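Local coordinates for protein DMATS type aromatic prenyltransferase (Micromonospora olivasterospora, PDB 6ZRY) that probably transfers a dimethylallyl group to the indole ring of tryptophan, as a 6-dimethylallyl tryptophan synthase of the ABBA-barrel fold, at residues 21-32 against 135-145. Sequence-based numbering, arbitrary orientation.
Sequences AGADPVEPRNLL and LVFRSSRRPEF
The ring of Phe137 receives Pro28 over one face, with CB of Pro28 3.6 Å from the ring centroid and 11° off the normal, a CH-pi contact; Leu31 CD1 stands at the edge, near the ring plane. Phe145 is likewise met at its edge, by Leu31 CD2 in the ring plane, 3.8 Å from its CZ. Leu31 thus works as a branched wedge. With CG beside the backbone N (chi1 -70°), it sends CD1 also onto Pro143 CB, at 3.7 Å, while its CB touches Leu135 CD1. One helical turn earlier, Glu27 lays its CG across Pro143 CG at 3.5 Å, and its carboxylate reaches on to a salt bridge with Arg105. Were Phe137 an alanine, the face under Pro28 CB and the edge beside Leu31 CD1 would be lost, which would probably open a gap between helix and sheet. In the link between helix 6-21, ended by a Schellman motif with Gly22 at C-prime, and helix 26-36, waters add to the direct packing of Ala23 on the strand end: one joins Ala21 O to Ser139 N, a second Asp24 N to Arg138 O. The axes of segments 26-32 and 141-145 pass 9.2 Å apart at -22°, while strand 135-138 runs nearly antiparallel to the helix. This packing on the sheet's outer side is that of the ABBA barrel, in which helices surround a curled antiparallel sheet.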
ATOM      1  N   ALA A  21      17.244  -7.979   0.489  1.00 36.32           N
ATOM      2  CA  ALA A  21      16.557  -8.126   1.795  1.00 35.73           C
ATOM      3  C   ALA A  21      16.970  -9.442   2.491  1.00 36.56           C
ATOM      4  O   ALA A  21      16.638  -9.598   3.700  1.00 36.87           O
ATOM      5  CB  ALA A  21      15.058  -8.065   1.587  1.00 35.02           C
ATOM      6  N   GLY A  22      17.630 -10.359   1.767  1.00 35.97           N
ATOM      7  CA  GLY A  22      18.018 -11.688   2.269  1.00 36.91           C
ATOM      8  C   GLY A  22      16.808 -12.581   2.495  1.00 36.66           C
ATOM      9  O   GLY A  22      16.877 -13.487   3.360  1.00 36.35           O
ATOM     10  N   ALA A  23      15.725 -12.326   1.769  1.00 35.65           N
ATOM     11  CA  ALA A  23      14.520 -13.178   1.734  1.00 35.79           C
ATOM     12  C   ALA A  23      14.763 -14.282   0.698  1.00 35.71           C
ATOM     13  O   ALA A  23      15.385 -13.999  -0.331  1.00 35.60           O
ATOM     14  CB  ALA A  23      13.298 -12.335   1.417  1.00 35.72           C
ATOM     15  N   ASP A  24      14.342 -15.510   0.992  1.00 36.03           N
ATOM     16  CA  ASP A  24      14.437 -16.642   0.040  1.00 35.63           C
ATOM     17  C   ASP A  24      13.508 -16.362  -1.142  1.00 33.88           C
ATOM     18  O   ASP A  24      12.326 -16.126  -0.928  1.00 32.45           O
ATOM     19  CB  ASP A  24      14.052 -17.965   0.685  1.00 37.08           C
ATOM     20  CG  ASP A  24      14.260 -19.121  -0.270  1.00 38.33           C
ATOM     21  OD1 ASP A  24      15.403 -19.574  -0.366  1.00 41.24           O
ATOM     22  OD2 ASP A  24      13.282 -19.510  -0.971  1.00 38.55           O
ATOM     23  N   PRO A  25      14.005 -16.416  -2.403  1.00 32.64           N
ATOM     24  CA  PRO A  25      13.229 -15.992  -3.580  1.00 31.57           C
ATOM     25  C   PRO A  25      12.229 -16.981  -4.202  1.00 30.24           C
ATOM     26  O   PRO A  25      11.397 -16.550  -5.009  1.00 27.99           O
ATOM     27  CB  PRO A  25      14.332 -15.749  -4.623  1.00 31.64           C
ATOM     28  CG  PRO A  25      15.383 -16.790  -4.277  1.00 32.91           C
ATOM     29  CD  PRO A  25      15.360 -16.864  -2.766  1.00 33.15           C
ATOM     30  N   VAL A  26      12.286 -18.269  -3.864  1.00 30.34           N
ATOM     31  CA  VAL A  26      11.506 -19.290  -4.625  1.00 30.20           C
ATOM     32  C   VAL A  26      10.012 -18.985  -4.460  1.00 28.62           C
ATOM     33  O   VAL A  26       9.325 -18.697  -5.478  1.00 27.03           O
ATOM     34  CB  VAL A  26      11.861 -20.727  -4.207  1.00 31.78           C
ATOM     35  CG1 VAL A  26      11.059 -21.741  -5.013  1.00 32.45           C
ATOM     36  CG2 VAL A  26      13.348 -20.989  -4.363  1.00 32.69           C
ATOM     37  N   GLU A  27       9.542 -18.970  -3.229  1.00 28.26           N
ATOM     38  CA  GLU A  27       8.111 -18.807  -2.921  1.00 28.19           C
ATOM     39  C   GLU A  27       7.667 -17.395  -3.344  1.00 25.43           C
ATOM     40  O   GLU A  27       6.629 -17.247  -3.961  1.00 23.68           O
ATOM     41  CB  GLU A  27       7.874 -19.171  -1.449  1.00 30.91           C
ATOM     42  CG  GLU A  27       6.448 -19.019  -0.993  1.00 32.63           C
ATOM     43  CD  GLU A  27       5.447 -19.973  -1.608  1.00 34.50           C
ATOM     44  OE1 GLU A  27       4.252 -19.827  -1.304  1.00 36.05           O
ATOM     45  OE2 GLU A  27       5.852 -20.850  -2.385  1.00 37.16           O
ATOM     46  N   PRO A  28       8.420 -16.305  -3.048  1.00 24.39           N
ATOM     47  CA  PRO A  28       8.027 -14.980  -3.525  1.00 23.24           C
ATOM     48  C   PRO A  28       7.834 -14.898  -5.044  1.00 22.18           C
ATOM     49  O   PRO A  28       6.857 -14.276  -5.501  1.00 20.54           O
ATOM     50  CB  PRO A  28       9.184 -14.088  -3.062  1.00 23.18           C
ATOM     51  CG  PRO A  28       9.606 -14.766  -1.768  1.00 23.93           C
ATOM     52  CD  PRO A  28       9.587 -16.241  -2.145  1.00 24.26           C
ATOM     53  N   ARG A  29       8.722 -15.505  -5.800  1.00 22.18           N
ATOM     54  CA  ARG A  29       8.645 -15.457  -7.281  1.00 22.17           C
ATOM     55  C   ARG A  29       7.465 -16.299  -7.765  1.00 21.26           C
ATOM     56  O   ARG A  29       6.821 -15.892  -8.748  1.00 19.74           O
ATOM     57  CB  ARG A  29       9.959 -15.891  -7.908  1.00 22.88           C
ATOM     58  CG  ARG A  29      11.108 -14.962  -7.593  1.00 24.05           C
ATOM     59  CD  ARG A  29      12.397 -15.574  -8.072  1.00 25.09           C
ATOM     60  NE  ARG A  29      12.428 -15.582  -9.523  1.00 25.29           N
ATOM     61  CZ  ARG A  29      13.401 -16.110 -10.252  1.00 27.31           C
ATOM     62  NH1 ARG A  29      13.348 -16.034 -11.571  1.00 27.46           N
ATOM     63  NH2 ARG A  29      14.421 -16.714  -9.660  1.00 27.57           N
ATOM     64  N   ASN A  30       7.174 -17.403  -7.085  1.00 21.60           N
ATOM     65  CA  ASN A  30       5.982 -18.254  -7.372  1.00 22.34           C
ATOM     66  C   ASN A  30       4.714 -17.451  -7.081  1.00 20.97           C
ATOM     67  O   ASN A  30       3.753 -17.553  -7.855  1.00 20.28           O
ATOM     68  CB  ASN A  30       6.006 -19.565  -6.581  1.00 25.26           C
ATOM     69  CG  ASN A  30       6.993 -20.561  -7.157  1.00 27.47           C
ATOM     70  OD1 ASN A  30       7.381 -20.447  -8.329  1.00 29.85           O
ATOM     71  ND2 ASN A  30       7.405 -21.538  -6.355  1.00 28.87           N
ATOM     72  N   LEU A  31       4.711 -16.666  -5.999  1.00 19.89           N
ATOM     73  CA  LEU A  31       3.505 -15.927  -5.589  1.00 19.38           C
ATOM     74  C   LEU A  31       3.305 -14.748  -6.548  1.00 18.37           C
ATOM     75  O   LEU A  31       2.161 -14.544  -6.948  1.00 18.82           O
ATOM     76  CB  LEU A  31       3.616 -15.517  -4.126  1.00 19.48           C
ATOM     77  CG  LEU A  31       3.532 -16.673  -3.135  1.00 19.77           C
ATOM     78  CD1 LEU A  31       3.839 -16.189  -1.742  1.00 20.35           C
ATOM     79  CD2 LEU A  31       2.177 -17.341  -3.180  1.00 19.91           C
ATOM     80  N   LEU A  32       4.378 -14.048  -6.969  1.00 18.05           N
ATOM     81  CA  LEU A  32       4.241 -12.938  -7.940  1.00 17.76           C
ATOM     82  C   LEU A  32       3.635 -13.456  -9.253  1.00 17.98           C
ATOM     83  O   LEU A  32       2.736 -12.764  -9.802  1.00 17.33           O
ATOM     84  CB  LEU A  32       5.591 -12.261  -8.173  1.00 17.63           C
ATOM     85  CG  LEU A  32       5.643 -11.225  -9.300  1.00 17.56           C
ATOM     86  CD1 LEU A  32       4.731 -10.011  -9.011  1.00 17.43           C
ATOM     87  CD2 LEU A  32       7.083 -10.775  -9.515  1.00 18.04           C
ATOM     88  N   LEU A 135       1.574  -9.086  -0.558  1.00 20.36           N
ATOM     89  CA  LEU A 135       2.447 -10.251  -0.269  1.00 21.73           C
ATOM     90  C   LEU A 135       3.595  -9.729   0.574  1.00 21.88           C
ATOM     91  O   LEU A 135       4.179  -8.712   0.169  1.00 21.66           O
ATOM     92  CB  LEU A 135       2.971 -10.853  -1.572  1.00 22.38           C
ATOM     93  CG  LEU A 135       1.933 -11.300  -2.601  1.00 23.31           C
ATOM     94  CD1 LEU A 135       2.590 -11.653  -3.914  1.00 23.80           C
ATOM     95  CD2 LEU A 135       1.141 -12.467  -2.098  1.00 24.19           C
ATOM     96  N   VAL A 136       3.855 -10.341   1.728  1.00 22.15           N
ATOM     97  CA  VAL A 136       4.838  -9.809   2.701  1.00 22.50           C
ATOM     98  C   VAL A 136       5.939 -10.839   2.908  1.00 23.01           C
ATOM     99  O   VAL A 136       5.616 -11.936   3.352  1.00 23.43           O
ATOM    100  CB  VAL A 136       4.161  -9.436   4.017  1.00 22.80           C
ATOM    101  CG1 VAL A 136       5.155  -8.862   5.010  1.00 22.81           C
ATOM    102  CG2 VAL A 136       2.979  -8.493   3.792  1.00 23.25           C
ATOM    103  N   PHE A 137       7.180 -10.466   2.624  1.00 23.77           N
ATOM    104  CA  PHE A 137       8.369 -11.366   2.624  1.00 25.98           C
ATOM    105  C   PHE A 137       9.427 -10.866   3.614  1.00 28.56           C
ATOM    106  O   PHE A 137       9.738  -9.682   3.647  1.00 25.81           O
ATOM    107  CB  PHE A 137       9.007 -11.430   1.235  1.00 25.23           C
ATOM    108  CG  PHE A 137       8.052 -11.639   0.092  1.00 25.37           C
ATOM    109  CD1 PHE A 137       7.124 -12.659   0.121  1.00 25.96           C
ATOM    110  CD2 PHE A 137       8.105 -10.828  -1.034  1.00 25.49           C
ATOM    111  CE1 PHE A 137       6.264 -12.864  -0.949  1.00 25.59           C
ATOM    112  CE2 PHE A 137       7.258 -11.046  -2.106  1.00 25.14           C
ATOM    113  CZ  PHE A 137       6.332 -12.051  -2.056  1.00 25.43           C
ATOM    114  N   ARG A 138      10.010 -11.776   4.372  1.00 34.11           N
ATOM    115  CA  ARG A 138      11.135 -11.461   5.293  1.00 38.76           C
ATOM    116  C   ARG A 138      12.091 -12.629   5.305  1.00 40.44           C
ATOM    117  O   ARG A 138      11.661 -13.741   4.918  1.00 41.81           O
ATOM    118  CB  ARG A 138      10.660 -11.218   6.724  1.00 41.25           C
ATOM    119  CG  ARG A 138       9.318 -10.518   6.818  1.00 44.32           C
ATOM    120  CD  ARG A 138       8.783 -10.511   8.228  1.00 47.84           C
ATOM    121  NE  ARG A 138       7.458  -9.914   8.291  1.00 51.16           N
ATOM    122  CZ  ARG A 138       6.690  -9.883   9.379  1.00 54.80           C
ATOM    123  NH1 ARG A 138       7.108 -10.424  10.521  1.00 56.46           N
ATOM    124  NH2 ARG A 138       5.499  -9.306   9.321  1.00 55.91           N
ATOM    125  N   SER A 139      13.339 -12.376   5.712  1.00 40.94           N
ATOM    126  CA  SER A 139      14.301 -13.421   6.128  1.00 43.24           C
ATOM    127  C   SER A 139      13.664 -14.190   7.290  1.00 42.45           C
ATOM    128  O   SER A 139      13.128 -13.543   8.204  1.00 43.65           O
ATOM    129  CB  SER A 139      15.664 -12.832   6.493  1.00 43.63           C
ATOM    130  OG  SER A 139      15.540 -11.855   7.520  1.00 45.28           O
ATOM    131  N   SER A 140      13.635 -15.514   7.199  1.00 43.97           N
ATOM    132  CA  SER A 140      13.304 -16.431   8.315  1.00 43.98           C
ATOM    133  C   SER A 140      11.796 -16.434   8.611  1.00 44.01           C
ATOM    134  O   SER A 140      11.416 -17.028   9.650  1.00 44.58           O
ATOM    135  CB  SER A 140      14.098 -16.064   9.546  1.00 45.66           C
ATOM    136  OG  SER A 140      15.409 -15.639   9.184  1.00 46.40           O
ATOM    137  N   ARG A 141      10.950 -15.834   7.749  1.00 40.38           N
ATOM    138  CA  ARG A 141       9.479 -15.988   7.877  1.00 38.60           C
ATOM    139  C   ARG A 141       8.879 -16.478   6.555  1.00 35.48           C
ATOM    140  O   ARG A 141       9.379 -16.097   5.491  1.00 33.33           O
ATOM    141  CB  ARG A 141       8.842 -14.688   8.372  1.00 39.85           C
ATOM    142  CG  ARG A 141       9.504 -14.126   9.624  1.00 41.13           C
ATOM    143  CD  ARG A 141       8.529 -13.784  10.738  1.00 41.42           C
ATOM    144  NE  ARG A 141       9.212 -13.668  12.019  1.00 42.82           N
ATOM    145  CZ  ARG A 141       9.141 -14.573  13.006  1.00 43.54           C
ATOM    146  N   ARG A 142       7.843 -17.306   6.648  1.00 33.17           N
ATOM    147  CA  ARG A 142       7.007 -17.723   5.503  1.00 32.73           C
ATOM    148  C   ARG A 142       6.300 -16.466   4.987  1.00 30.63           C
ATOM    149  O   ARG A 142       6.022 -15.568   5.779  1.00 28.71           O
ATOM    150  CB  ARG A 142       5.999 -18.785   5.964  1.00 33.55           C
ATOM    151  N   PRO A 143       5.972 -16.347   3.679  1.00 30.06           N
ATOM    152  CA  PRO A 143       5.183 -15.203   3.204  1.00 28.85           C
ATOM    153  C   PRO A 143       3.869 -15.020   3.975  1.00 28.00           C
ATOM    154  O   PRO A 143       3.273 -16.002   4.354  1.00 27.72           O
ATOM    155  CB  PRO A 143       4.876 -15.549   1.751  1.00 29.18           C
ATOM    156  CG  PRO A 143       6.009 -16.474   1.355  1.00 30.36           C
ATOM    157  CD  PRO A 143       6.340 -17.263   2.601  1.00 30.44           C
ATOM    158  N   GLU A 144       3.469 -13.770   4.187  1.00 27.34           N
ATOM    159  CA  GLU A 144       2.165 -13.379   4.774  1.00 27.06           C
ATOM    160  C   GLU A 144       1.312 -12.749   3.679  1.00 24.98           C
ATOM    161  O   GLU A 144       1.862 -12.100   2.782  1.00 25.08           O
ATOM    162  CB  GLU A 144       2.307 -12.347   5.898  1.00 29.36           C
ATOM    163  CG  GLU A 144       3.242 -12.741   7.010  1.00 32.46           C
ATOM    164  CD  GLU A 144       3.233 -11.768   8.189  1.00 33.98           C
ATOM    165  OE1 GLU A 144       3.963 -12.024   9.161  1.00 39.12           O
ATOM    166  OE2 GLU A 144       2.492 -10.768   8.137  1.00 34.63           O
ATOM    167  N   PHE A 145       0.013 -12.917   3.768  1.00 23.39           N
ATOM    168  CA  PHE A 145      -0.947 -12.328   2.829  1.00 22.12           C
ATOM    169  C   PHE A 145      -1.768 -11.276   3.563  1.00 21.78           C
ATOM    170  O   PHE A 145      -2.220 -11.530   4.693  1.00 21.75           O
ATOM    171  CB  PHE A 145      -1.817 -13.428   2.244  1.00 21.70           C
ATOM    172  CG  PHE A 145      -1.046 -14.489   1.485  1.00 21.66           C
ATOM    173  CD1 PHE A 145      -0.503 -15.586   2.135  1.00 22.14           C
ATOM    174  CD2 PHE A 145      -0.859 -14.384   0.115  1.00 21.33           C
ATOM    175  CE1 PHE A 145       0.195 -16.564   1.431  1.00 22.48           C
ATOM    176  CE2 PHE A 145      -0.152 -15.359  -0.590  1.00 22.25           C
ATOM    177  CZ  PHE A 145       0.369 -16.453   0.069  1.00 22.18           C
TER
HETATM  178  O   HOH W   1      14.484  -9.659   5.301  1.00 44.10           O
HETATM  179  O   HOH W   2      12.820 -15.570   3.374  1.00 41.73           O